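Local coordinates for lectin (Colocasia esculenta, PDB 5T1X), which probably binds mannose-containing glycans, as a member of the GNA-related family of monocot lectins, at residues W45-F57 and I67-S79. Sequence-based numbering, arbitrary orientation. Where two conformers were deposited one is given.
Sequences WQSNTHGNGEHCF and IIKDDDFKTIWSS
Phe-57 and Lys-69 form the antiparallel hydrogen-bonded pair with which a loop, after leaving strand 45-46 of one sheet and packing on the hairpin 67-79, joins the hairpin's own sheet; the two sheets belong to the beta-prism II fold of GNA-related lectins. Phe-57 N gives to Lys-69 O and Lys-69 N to Phe-57 O, both at 2.9 Å. The two side chains run alongside each other; CB of Lys-69 sits over one face of the Phe-57 ring as a CH-pi contact, and CZ of that ring meets CE1 of Phe-73 at 3.5 Å. Bent at chi2 (-70°), the lysine chain brings its NZ to Thr-75 OG1 on the opposite strand and Phe-73 O in the turn.

At the other end, broad indoles offer both an edge and a face: the edge of Trp-45 points to the face of Trp-77 in an offset edge-to-face pair, planes at 72°. CB of Ser-47, small enough to fit, lies 3.9 Å from the centroid of the Trp-77 five-membered ring. Ile-103 and Phe-101 of the other chain pack on Trp-45 and Trp-77, respectively. In the hairpin, Ile-76 and Trp-77 form a classic bulge opposite Ile-68; CG2 of Ile-76 packs 3.6 Å from CB of Thr-49. Cys-56 is disulfide-bonded to Cys-34. Gly-53 passes Asp-70 CB where a side chain would have no room.

Asp-70 OD1 accepts from Asp-72 N, an Asx turn, and from Lys-74 N on the opposite carboxylate face; OD2 receives two waters that lead to Asn-52 O and Glu-54 N. Asp-71 N bonds directly to Glu-54 O. Polar bonds thus hold the 52-57 end, apolar packing holds Trp-45, Ser-47 and Thr-49, and four donors probably stabilise the Asp-70 carboxylate as an anion.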
loop_
_atom_site.group_PDB
_atom_site.type_symbol
_atom_site.label_atom_id
_atom_site.label_comp_id
_atom_site.label_asym_id
_atom_site.label_seq_id
_atom_site.Cartn_x
_atom_site.Cartn_y
_atom_site.Cartn_z
ATOM N N TRP B 45 -18.693 -1.523 -4.373
ATOM C CA TRP B 45 -18.924 -1.907 -2.988
ATOM C C TRP B 45 -19.332 -0.683 -2.197
ATOM O O TRP B 45 -18.953 0.434 -2.562
ATOM C CB TRP B 45 -17.633 -2.520 -2.402
ATOM C CG TRP B 45 -17.686 -2.870 -0.938
ATOM C CD1 TRP B 45 -17.958 -4.092 -0.396
ATOM C CD2 TRP B 45 -17.384 -1.998 0.164
ATOM N NE1 TRP B 45 -17.883 -4.029 0.977
ATOM C CE2 TRP B 45 -17.522 -2.757 1.347
ATOM C CE3 TRP B 45 -16.997 -0.647 0.263
ATOM C CZ2 TRP B 45 -17.318 -2.205 2.619
ATOM C CZ3 TRP B 45 -16.800 -0.100 1.521
ATOM C CH2 TRP B 45 -16.947 -0.878 2.681
ATOM N N GLN B 46 -20.072 -0.881 -1.097
ATOM C CA GLN B 46 -20.408 0.235 -0.207
ATOM C C GLN B 46 -20.517 -0.236 1.239
ATOM O O GLN B 46 -20.806 -1.405 1.493
ATOM C CB GLN B 46 -21.690 0.967 -0.639
ATOM C CG GLN B 46 -22.963 0.124 -0.577
ATOM C CD GLN B 46 -24.187 0.947 -0.250
ATOM O OE1 GLN B 46 -24.322 2.107 -0.620
ATOM N NE2 GLN B 46 -25.155 0.331 0.385
ATOM N N SER B 47 -20.260 0.673 2.186
ATOM C CA SER B 47 -20.392 0.349 3.609
ATOM C C SER B 47 -21.879 0.242 3.989
ATOM O O SER B 47 -22.195 -0.346 5.020
ATOM C CB SER B 47 -19.693 1.405 4.457
ATOM O OG SER B 47 -20.233 2.682 4.173
ATOM N N ASN B 48 -22.788 0.802 3.147
ATOM C CA ASN B 48 -24.257 0.804 3.344
ATOM C C ASN B 48 -24.621 1.601 4.604
ATOM O O ASN B 48 -25.382 1.138 5.460
ATOM C CB ASN B 48 -24.822 -0.645 3.401
ATOM C CG ASN B 48 -26.324 -0.728 3.457
ATOM O OD1 ASN B 48 -27.035 0.125 2.921
ATOM N ND2 ASN B 48 -26.835 -1.714 4.183
ATOM N N THR B 49 -24.045 2.806 4.726
ATOM C CA THR B 49 -24.257 3.630 5.908
ATOM C C THR B 49 -24.770 5.036 5.537
ATOM O O THR B 49 -24.620 5.977 6.319
ATOM C CB THR B 49 -22.977 3.646 6.759
ATOM O OG1 THR B 49 -21.875 4.056 5.954
ATOM C CG2 THR B 49 -22.670 2.276 7.378
ATOM N N HIS B 50 -25.448 5.157 4.382
ATOM C CA HIS B 50 -26.076 6.408 3.955
ATOM C C HIS B 50 -27.002 6.945 5.062
ATOM O O HIS B 50 -27.866 6.209 5.560
ATOM C CB HIS B 50 -26.882 6.190 2.657
ATOM C CG HIS B 50 -27.812 7.317 2.310
ATOM N ND1 HIS B 50 -27.388 8.399 1.561
ATOM C CD2 HIS B 50 -29.131 7.469 2.581
ATOM C CE1 HIS B 50 -28.442 9.191 1.433
ATOM N NE2 HIS B 50 -29.515 8.674 2.030
ATOM N N GLY B 51 -26.785 8.200 5.446
ATOM C CA GLY B 51 -27.579 8.916 6.444
ATOM C C GLY B 51 -27.461 8.458 7.886
ATOM O O GLY B 51 -28.218 8.938 8.741
ATOM N N ASN B 52 -26.492 7.562 8.184
ATOM C CA ASN B 52 -26.325 6.976 9.518
ATOM C C ASN B 52 -25.692 7.925 10.531
ATOM O O ASN B 52 -25.769 7.665 11.738
ATOM C CB ASN B 52 -25.537 5.673 9.446
ATOM C CG ASN B 52 -26.374 4.506 8.952
ATOM O OD1 ASN B 52 -27.478 4.673 8.419
ATOM N ND2 ASN B 52 -25.894 3.294 9.153
ATOM N N GLY B 53 -25.118 9.018 10.047
ATOM C CA GLY B 53 -24.514 10.027 10.911
ATOM C C GLY B 53 -24.209 11.299 10.154
ATOM O O GLY B 53 -24.331 11.331 8.931
ATOM N N GLU B 54 -23.790 12.350 10.860
ATOM C CA GLU B 54 -23.463 13.608 10.200
ATOM C C GLU B 54 -21.977 13.861 10.234
ATOM O O GLU B 54 -21.329 13.503 11.223
ATOM C CB GLU B 54 -24.196 14.790 10.859
ATOM C CG GLU B 54 -25.690 14.806 10.584
ATOM C CD GLU B 54 -26.441 15.888 11.334
ATOM O OE1 GLU B 54 -26.542 15.792 12.579
ATOM O OE2 GLU B 54 -26.924 16.838 10.676
ATOM N N HIS B 55 -21.443 14.488 9.168
ATOM C CA HIS B 55 -20.050 14.927 9.037
ATOM C C HIS B 55 -19.074 13.809 9.422
ATOM O O HIS B 55 -18.212 13.990 10.297
ATOM C CB HIS B 55 -19.832 16.169 9.914
ATOM C CG HIS B 55 -20.779 17.291 9.604
ATOM N ND1 HIS B 55 -21.785 17.648 10.486
ATOM C CD2 HIS B 55 -20.850 18.082 8.513
ATOM C CE1 HIS B 55 -22.425 18.653 9.910
ATOM N NE2 HIS B 55 -21.896 18.950 8.722
ATOM N N CYS B 56 -19.239 12.652 8.771
ATOM C CA CYS B 56 -18.459 11.445 9.025
ATOM C C CYS B 56 -17.084 11.535 8.398
ATOM O O CYS B 56 -16.914 12.222 7.386
ATOM C CB CYS B 56 -19.210 10.216 8.518
ATOM S SG CYS B 56 -20.880 10.045 9.200
ATOM N N PHE B 57 -16.136 10.786 8.953
ATOM C CA PHE B 57 -14.800 10.707 8.397
ATOM C C PHE B 57 -14.318 9.280 8.492
ATOM O O PHE B 57 -14.774 8.527 9.355
ATOM C CB PHE B 57 -13.847 11.670 9.119
ATOM C CG PHE B 57 -13.608 11.383 10.586
ATOM C CD1 PHE B 57 -12.540 10.586 10.991
ATOM C CD2 PHE B 57 -14.432 11.930 11.561
ATOM C CE1 PHE B 57 -12.317 10.326 12.341
ATOM C CE2 PHE B 57 -14.200 11.678 12.917
ATOM C CZ PHE B 57 -13.143 10.881 13.295
ATOM N N ILE B 67 -12.030 2.657 10.221
ATOM C CA ILE B 67 -13.300 3.034 10.853
ATOM C C ILE B 67 -13.905 4.281 10.225
ATOM O O ILE B 67 -13.180 5.203 9.847
ATOM C CB ILE B 67 -13.046 3.273 12.379
ATOM C CG1 ILE B 67 -12.452 2.018 13.068
ATOM C CG2 ILE B 67 -14.335 3.708 13.113
ATOM C CD1 ILE B 67 -11.633 2.323 14.315
ATOM N N ILE B 68 -15.247 4.307 10.151
ATOM C CA ILE B 68 -16.034 5.496 9.818
ATOM C C ILE B 68 -16.594 5.972 11.141
ATOM O O ILE B 68 -17.296 5.208 11.821
ATOM C CB ILE B 68 -17.179 5.269 8.781
ATOM C CG1 ILE B 68 -16.661 4.715 7.455
ATOM C CG2 ILE B 68 -18.018 6.563 8.591
ATOM C CD1 ILE B 68 -17.840 4.328 6.498
ATOM N N LYS B 69 -16.293 7.221 11.512
ATOM C CA LYS B 69 -16.817 7.843 12.731
ATOM C C LYS B 69 -17.693 8.997 12.355
ATOM O O LYS B 69 -17.390 9.642 11.363
ATOM C CB LYS B 69 -15.651 8.364 13.589
ATOM C CG LYS B 69 -14.841 7.294 14.309
ATOM C CD LYS B 69 -15.651 6.653 15.423
ATOM C CE LYS B 69 -14.793 6.020 16.479
ATOM N NZ LYS B 69 -15.619 5.521 17.608
ATOM N N ASP B 70 -18.738 9.314 13.143
ATOM C CA ASP B 70 -19.533 10.505 12.842
ATOM C C ASP B 70 -18.890 11.697 13.571
ATOM O O ASP B 70 -17.853 11.526 14.223
ATOM C CB ASP B 70 -21.024 10.327 13.195
ATOM C CG ASP B 70 -21.417 10.320 14.663
ATOM O OD1 ASP B 70 -20.532 10.539 15.530
ATOM O OD2 ASP B 70 -22.614 10.140 14.949
ATOM N N ASP B 71 -19.504 12.891 13.480
ATOM C CA ASP B 71 -18.942 14.114 14.060
ATOM C C ASP B 71 -18.695 14.023 15.567
ATOM O O ASP B 71 -17.852 14.766 16.085
ATOM C CB ASP B 71 -19.875 15.301 13.787
ATOM C CG ASP B 71 -19.220 16.654 13.994
ATOM O OD1 ASP B 71 -18.111 16.878 13.430
ATOM O OD2 ASP B 71 -19.824 17.497 14.675
ATOM N N ASP B 72 -19.453 13.148 16.261
ATOM C CA ASP B 72 -19.373 12.926 17.706
ATOM C C ASP B 72 -18.539 11.688 18.069
ATOM O O ASP B 72 -18.581 11.239 19.219
ATOM C CB ASP B 72 -20.788 12.799 18.277
ATOM C CG ASP B 72 -21.635 14.023 18.019
ATOM O OD1 ASP B 72 -21.137 15.150 18.251
ATOM O OD2 ASP B 72 -22.787 13.858 17.560
ATOM N N PHE B 73 -17.761 11.159 17.100
ATOM C CA PHE B 73 -16.900 9.978 17.243
ATOM C C PHE B 73 -17.697 8.696 17.578
ATOM O O PHE B 73 -17.162 7.776 18.207
ATOM C CB PHE B 73 -15.772 10.215 18.263
ATOM C CG PHE B 73 -14.846 11.333 17.858
ATOM C CD1 PHE B 73 -13.874 11.135 16.883
ATOM C CD2 PHE B 73 -14.946 12.584 18.445
ATOM C CE1 PHE B 73 -13.019 12.177 16.505
ATOM C CE2 PHE B 73 -14.066 13.616 18.092
ATOM C CZ PHE B 73 -13.109 13.406 17.124
ATOM N N LYS B 74 -18.947 8.607 17.091
ATOM C CA LYS B 74 -19.736 7.389 17.217
ATOM C C LYS B 74 -19.348 6.496 16.035
ATOM O O LYS B 74 -19.291 6.983 14.903
ATOM C CB LYS B 74 -21.246 7.694 17.242
ATOM C CG LYS B 74 -22.124 6.441 17.317
ATOM C CD LYS B 74 -23.593 6.757 17.089
ATOM C CE LYS B 74 -24.347 5.584 16.505
ATOM N NZ LYS B 74 -24.530 4.479 17.487
ATOM N N THR B 75 -19.041 5.213 16.287
ATOM C CA THR B 75 -18.671 4.302 15.198
ATOM C C THR B 75 -19.879 4.036 14.290
ATOM O O THR B 75 -20.942 3.621 14.757
ATOM C CB THR B 75 -18.074 2.984 15.741
ATOM O OG1 THR B 75 -16.921 3.300 16.520
ATOM C CG2 THR B 75 -17.673 2.013 14.619
ATOM N N ILE B 76 -19.701 4.299 12.990
ATOM C CA ILE B 76 -20.716 4.071 11.969
ATOM C C ILE B 76 -20.435 2.743 11.241
ATOM O O ILE B 76 -21.364 2.027 10.852
ATOM C CB ILE B 76 -20.736 5.284 10.993
ATOM C CG1 ILE B 76 -21.106 6.600 11.727
ATOM C CG2 ILE B 76 -21.606 5.029 9.767
ATOM C CD1 ILE B 76 -22.405 6.569 12.630
ATOM N N TRP B 77 -19.148 2.433 11.035
ATOM C CA TRP B 77 -18.706 1.233 10.331
ATOM C C TRP B 77 -17.275 0.932 10.714
ATOM O O TRP B 77 -16.499 1.847 10.988
ATOM C CB TRP B 77 -18.813 1.439 8.794
ATOM C CG TRP B 77 -18.370 0.268 7.956
ATOM C CD1 TRP B 77 -19.147 -0.748 7.481
ATOM C CD2 TRP B 77 -17.053 0.048 7.428
ATOM N NE1 TRP B 77 -18.382 -1.621 6.735
ATOM C CE2 TRP B 77 -17.093 -1.152 6.685
ATOM C CE3 TRP B 77 -15.828 0.730 7.548
ATOM C CZ2 TRP B 77 -15.959 -1.678 6.045
ATOM C CZ3 TRP B 77 -14.708 0.210 6.914
ATOM C CH2 TRP B 77 -14.780 -0.974 6.169
ATOM N N SER B 78 -16.922 -0.351 10.726
ATOM C CA SER B 78 -15.554 -0.786 10.943
ATOM C C SER B 78 -15.239 -1.968 10.058
ATOM O O SER B 78 -16.116 -2.816 9.815
ATOM C CB SER B 78 -15.315 -1.169 12.399
ATOM O OG SER B 78 -14.003 -1.700 12.509
ATOM N N SER B 79 -13.969 -2.067 9.632
ATOM C CA SER B 79 -13.474 -3.224 8.871
ATOM C C SER B 79 -13.415 -4.452 9.773
ATOM O O SER B 79 -13.365 -5.582 9.287
ATOM C CB SER B 79 -12.086 -2.938 8.303
ATOM O OG SER B 79 -11.167 -2.627 9.345
HETATM O O HOH W 1 -24.953 8.677 14.257
HETATM O O HOH W 2 -24.149 12.122 13.703
#